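Local structure of pectinesterase (Aspergillus niger, 5C1E) at residues Glu1-Val13 with Leu57-Tyr69. The protein hydrolyses the methyl esters of pectin, releasing methanol and leaving de-esterified galacturonan, and is probably involved in the soft-rotting of plant tissue. Numbering follows the deposited sequence.
Sequences ESRTSAPSGCLTV and LTLYGETTDTSTY
A single antiparallel bridge of Arg3 with Thr63 lays the N-terminal arm of this right-handed parallel beta-helix along the loop that follows strand 57-61, an example of a chain end held by backbone pairing and one inserted side chain. Its bonds are Arg3 N to Thr63 O at 2.7 Å and Thr63 N to Arg3 O at 3.0 Å. Arg3 CG lies anti to the backbone N (chi1 -178°) and the chain bends at chi3, which brings the guanidinium between Thr66 CG2 on one face and Tyr60 CD1 on the other. Its plane is turned 37° from the Tyr60 ring. At its edge, Arg3 NH1 donates to Gly61 O at 2.9 Å, 6° out of the guanidinium plane, and also hydrogen-bonds Asn105 OD1. Pro7 CG rests over a Tyr60 face in a CH-pi contact, 4.0 Å from the centroid, while Cys10 SG, disulfide-bonded to Cys37, meets the ring edge. At the other end Thr66 N hydrogen-bonds Glu1 O at 3.0 Å, and Ser2 OG donates to Thr64 O at 2.6 Å. Within the loop, Thr63 OG1 accepts from Asp65 N (an ST turn), while Asp65 OD1 takes Ser67 N (an Asx turn) and OG from the same carboxylate face.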
loop_
_atom_site.group_PDB
_atom_site.type_symbol
_atom_site.label_atom_id
_atom_site.label_comp_id
_atom_site.label_asym_id
_atom_site.label_seq_id
_atom_site.Cartn_x
_atom_site.Cartn_y
_atom_site.Cartn_z
ATOM N N GLU A 1 -17.811 6.928 11.247
ATOM C CA GLU A 1 -18.517 5.868 12.016
ATOM C C GLU A 1 -17.540 5.229 12.995
ATOM O O GLU A 1 -16.332 5.258 12.772
ATOM C CB GLU A 1 -19.111 4.822 11.057
ATOM C CG GLU A 1 -19.234 3.426 11.636
ATOM C CD GLU A 1 -19.733 2.398 10.641
ATOM O OE1 GLU A 1 -19.176 1.267 10.630
ATOM O OE2 GLU A 1 -20.681 2.724 9.888
ATOM N N SER A 2 -18.067 4.659 14.076
ATOM C CA SER A 2 -17.282 3.784 14.941
ATOM C C SER A 2 -17.637 2.338 14.581
ATOM O O SER A 2 -18.796 2.040 14.326
ATOM C CB SER A 2 -17.573 4.063 16.425
ATOM O OG SER A 2 -17.312 5.421 16.792
ATOM N N ARG A 3 -16.651 1.450 14.505
ATOM C CA ARG A 3 -16.931 0.033 14.311
ATOM C C ARG A 3 -16.432 -0.743 15.521
ATOM O O ARG A 3 -15.233 -1.010 15.648
ATOM C CB ARG A 3 -16.296 -0.494 13.025
ATOM C CG ARG A 3 -16.622 -1.962 12.765
ATOM C CD ARG A 3 -15.849 -2.530 11.573
ATOM N NE ARG A 3 -16.001 -1.687 10.396
ATOM C CZ ARG A 3 -15.021 -0.995 9.808
ATOM N NH1 ARG A 3 -13.741 -1.040 10.248
ATOM N NH2 ARG A 3 -15.333 -0.234 8.750
ATOM N N THR A 4 -17.347 -1.070 16.431
ATOM C CA THR A 4 -16.977 -1.685 17.705
ATOM C C THR A 4 -17.639 -3.034 17.933
ATOM O O THR A 4 -17.566 -3.596 19.023
ATOM C CB THR A 4 -17.287 -0.747 18.876
ATOM O OG1 THR A 4 -18.698 -0.603 18.991
ATOM C CG2 THR A 4 -16.660 0.620 18.626
ATOM N N SER A 5 -18.270 -3.566 16.890
ATOM C CA SER A 5 -18.752 -4.936 16.903
ATOM C C SER A 5 -18.891 -5.387 15.464
ATOM O O SER A 5 -18.756 -4.578 14.529
ATOM C CB SER A 5 -20.078 -5.050 17.640
ATOM O OG SER A 5 -21.082 -4.356 16.940
ATOM N N ALA A 6 -19.136 -6.678 15.276
ATOM C CA ALA A 6 -19.119 -7.244 13.929
ATOM C C ALA A 6 -20.231 -6.680 13.064
ATOM O O ALA A 6 -21.383 -6.679 13.464
ATOM C CB ALA A 6 -19.225 -8.757 13.988
ATOM N N PRO A 7 -19.890 -6.172 11.873
ATOM C CA PRO A 7 -20.978 -5.864 10.968
ATOM C C PRO A 7 -21.810 -7.103 10.608
ATOM O O PRO A 7 -21.423 -8.251 10.889
ATOM C CB PRO A 7 -20.266 -5.297 9.742
ATOM C CG PRO A 7 -18.979 -4.757 10.261
ATOM C CD PRO A 7 -18.594 -5.699 11.371
ATOM N N SER A 8 -22.949 -6.840 9.982
ATOM C CA SER A 8 -23.921 -7.864 9.651
ATOM C C SER A 8 -23.265 -9.045 8.945
ATOM O O SER A 8 -22.610 -8.878 7.934
ATOM C CB SER A 8 -25.013 -7.292 8.736
ATOM O OG SER A 8 -26.055 -8.241 8.598
ATOM N N GLY A 9 -23.438 -10.229 9.509
ATOM C CA GLY A 9 -22.996 -11.464 8.880
ATOM C C GLY A 9 -21.536 -11.821 9.042
ATOM O O GLY A 9 -21.134 -12.895 8.606
ATOM N N CYS A 10 -20.728 -10.959 9.667
ATOM C CA CYS A 10 -19.288 -11.214 9.708
ATOM C C CYS A 10 -18.916 -12.231 10.770
ATOM O O CYS A 10 -19.551 -12.299 11.809
ATOM C CB CYS A 10 -18.470 -9.929 9.924
ATOM S SG CYS A 10 -18.714 -8.671 8.653
ATOM N N LEU A 11 -17.874 -13.005 10.489
ATOM C CA LEU A 11 -17.233 -13.869 11.480
ATOM C C LEU A 11 -16.468 -12.963 12.457
ATOM O O LEU A 11 -16.007 -11.890 12.066
ATOM C CB LEU A 11 -16.250 -14.827 10.810
ATOM C CG LEU A 11 -16.762 -16.005 9.970
ATOM C CD1 LEU A 11 -17.629 -15.558 8.817
ATOM C CD2 LEU A 11 -15.588 -16.819 9.451
ATOM N N THR A 12 -16.321 -13.391 13.708
ATOM C CA THR A 12 -15.654 -12.547 14.708
ATOM C C THR A 12 -14.360 -13.166 15.201
ATOM O O THR A 12 -14.337 -14.335 15.557
ATOM C CB THR A 12 -16.513 -12.300 15.934
ATOM O OG1 THR A 12 -16.908 -13.559 16.497
ATOM C CG2 THR A 12 -17.752 -11.474 15.573
ATOM N N VAL A 13 -13.315 -12.347 15.262
ATOM C CA VAL A 13 -12.023 -12.736 15.796
ATOM C C VAL A 13 -11.724 -11.848 16.988
ATOM O O VAL A 13 -11.941 -10.644 16.919
ATOM C CB VAL A 13 -10.896 -12.524 14.774
ATOM C CG1 VAL A 13 -9.542 -12.807 15.409
ATOM C CG2 VAL A 13 -11.102 -13.414 13.543
ATOM N N LEU A 57 -14.119 -11.241 -0.166
ATOM C CA LEU A 57 -13.892 -11.152 1.283
ATOM C C LEU A 57 -13.647 -9.710 1.668
ATOM O O LEU A 57 -12.923 -8.987 0.960
ATOM C CB LEU A 57 -12.689 -12.001 1.692
ATOM C CG LEU A 57 -12.240 -11.947 3.147
ATOM C CD1 LEU A 57 -13.312 -12.553 4.037
ATOM C CD2 LEU A 57 -10.935 -12.686 3.343
ATOM N N THR A 58 -14.271 -9.301 2.773
ATOM C CA THR A 58 -13.956 -8.035 3.451
ATOM C C THR A 58 -13.465 -8.308 4.867
ATOM O O THR A 58 -14.110 -9.053 5.635
ATOM C CB THR A 58 -15.182 -7.100 3.487
ATOM O OG1 THR A 58 -15.591 -6.853 2.151
ATOM C CG2 THR A 58 -14.833 -5.768 4.156
ATOM N N LEU A 59 -12.310 -7.727 5.214
ATOM C CA LEU A 59 -11.769 -7.810 6.559
ATOM C C LEU A 59 -11.868 -6.440 7.247
ATOM O O LEU A 59 -11.338 -5.453 6.729
ATOM C CB LEU A 59 -10.318 -8.258 6.468
ATOM C CG LEU A 59 -9.514 -8.641 7.704
ATOM C CD1 LEU A 59 -10.118 -9.782 8.523
ATOM C CD2 LEU A 59 -8.134 -9.042 7.205
ATOM N N TYR A 60 -12.569 -6.381 8.381
ATOM C CA TYR A 60 -12.792 -5.139 9.106
ATOM C C TYR A 60 -12.078 -5.165 10.423
ATOM O O TYR A 60 -12.215 -6.125 11.172
ATOM C CB TYR A 60 -14.259 -4.984 9.472
ATOM C CG TYR A 60 -15.233 -4.865 8.350
ATOM C CD1 TYR A 60 -15.343 -3.689 7.628
ATOM C CD2 TYR A 60 -16.096 -5.905 8.046
ATOM C CE1 TYR A 60 -16.288 -3.554 6.617
ATOM C CE2 TYR A 60 -17.034 -5.776 7.040
ATOM C CZ TYR A 60 -17.129 -4.593 6.333
ATOM O OH TYR A 60 -18.052 -4.481 5.323
ATOM N N GLY A 61 -11.392 -4.078 10.748
ATOM C CA GLY A 61 -10.797 -3.902 12.060
ATOM C C GLY A 61 -11.626 -3.006 12.954
ATOM O O GLY A 61 -12.289 -2.077 12.498
ATOM N N GLU A 62 -11.575 -3.293 14.241
ATOM C CA GLU A 62 -12.223 -2.475 15.256
ATOM C C GLU A 62 -11.592 -1.097 15.307
ATOM O O GLU A 62 -10.363 -0.978 15.307
ATOM C CB GLU A 62 -12.098 -3.157 16.629
ATOM C CG GLU A 62 -12.706 -2.354 17.759
ATOM C CD GLU A 62 -12.597 -3.023 19.113
ATOM O OE1 GLU A 62 -12.151 -4.161 19.204
ATOM O OE2 GLU A 62 -12.964 -2.370 20.113
ATOM N N THR A 63 -12.426 -0.057 15.322
ATOM C CA THR A 63 -11.941 1.312 15.491
ATOM C C THR A 63 -13.039 2.284 15.885
ATOM O O THR A 63 -14.172 2.127 15.473
ATOM C CB THR A 63 -11.263 1.840 14.194
ATOM O OG1 THR A 63 -10.838 3.191 14.389
ATOM C CG2 THR A 63 -12.198 1.773 13.000
ATOM N N THR A 64 -12.678 3.301 16.676
ATOM C CA THR A 64 -13.606 4.366 17.048
ATOM C C THR A 64 -13.909 5.315 15.880
ATOM O O THR A 64 -14.899 6.039 15.922
ATOM C CB THR A 64 -13.087 5.183 18.266
ATOM O OG1 THR A 64 -14.165 5.920 18.852
ATOM C CG2 THR A 64 -11.972 6.134 17.864
ATOM N N ASP A 65 -13.068 5.298 14.842
ATOM C CA ASP A 65 -13.213 6.192 13.682
ATOM C C ASP A 65 -12.692 5.482 12.429
ATOM O O ASP A 65 -11.480 5.403 12.179
ATOM C CB ASP A 65 -12.453 7.504 13.931
ATOM C CG ASP A 65 -12.649 8.530 12.818
ATOM O OD1 ASP A 65 -13.277 8.205 11.794
ATOM O OD2 ASP A 65 -12.185 9.684 12.994
ATOM N N THR A 66 -13.621 4.967 11.638
ATOM C CA THR A 66 -13.297 4.225 10.425
ATOM C C THR A 66 -12.680 5.099 9.324
ATOM O O THR A 66 -12.065 4.559 8.400
ATOM C CB THR A 66 -14.555 3.566 9.839
ATOM O OG1 THR A 66 -15.538 4.573 9.601
ATOM C CG2 THR A 66 -15.136 2.530 10.781
ATOM N N SER A 67 -12.860 6.426 9.420
ATOM C CA SER A 67 -12.435 7.373 8.386
ATOM C C SER A 67 -10.917 7.626 8.363
ATOM O O SER A 67 -10.389 8.250 7.423
ATOM C CB SER A 67 -13.188 8.704 8.563
ATOM O OG SER A 67 -12.630 9.461 9.631
ATOM N N THR A 68 -10.208 7.124 9.376
ATOM C CA THR A 68 -8.775 7.310 9.500
ATOM C C THR A 68 -8.096 5.982 9.843
ATOM O O THR A 68 -8.759 5.029 10.246
ATOM C CB THR A 68 -8.486 8.366 10.593
ATOM O OG1 THR A 68 -7.080 8.589 10.710
ATOM C CG2 THR A 68 -9.030 7.933 11.970
ATOM N N TYR A 69 -6.778 5.930 9.664
ATOM C CA TYR A 69 -5.943 4.838 10.190
ATOM C C TYR A 69 -5.480 5.108 11.651
ATOM O O TYR A 69 -5.000 4.184 12.363
ATOM C CB TYR A 69 -4.703 4.643 9.313
ATOM C CG TYR A 69 -3.771 5.836 9.297
ATOM C CD1 TYR A 69 -2.800 5.998 10.282
ATOM C CD2 TYR A 69 -3.814 6.770 8.266
ATOM C CE1 TYR A 69 -1.942 7.083 10.267
ATOM C CE2 TYR A 69 -2.956 7.864 8.245
ATOM C CZ TYR A 69 -2.018 8.010 9.248
ATOM O OH TYR A 69 -1.157 9.088 9.243
HETATM O O HOH W 1 -16.025 8.583 11.384
#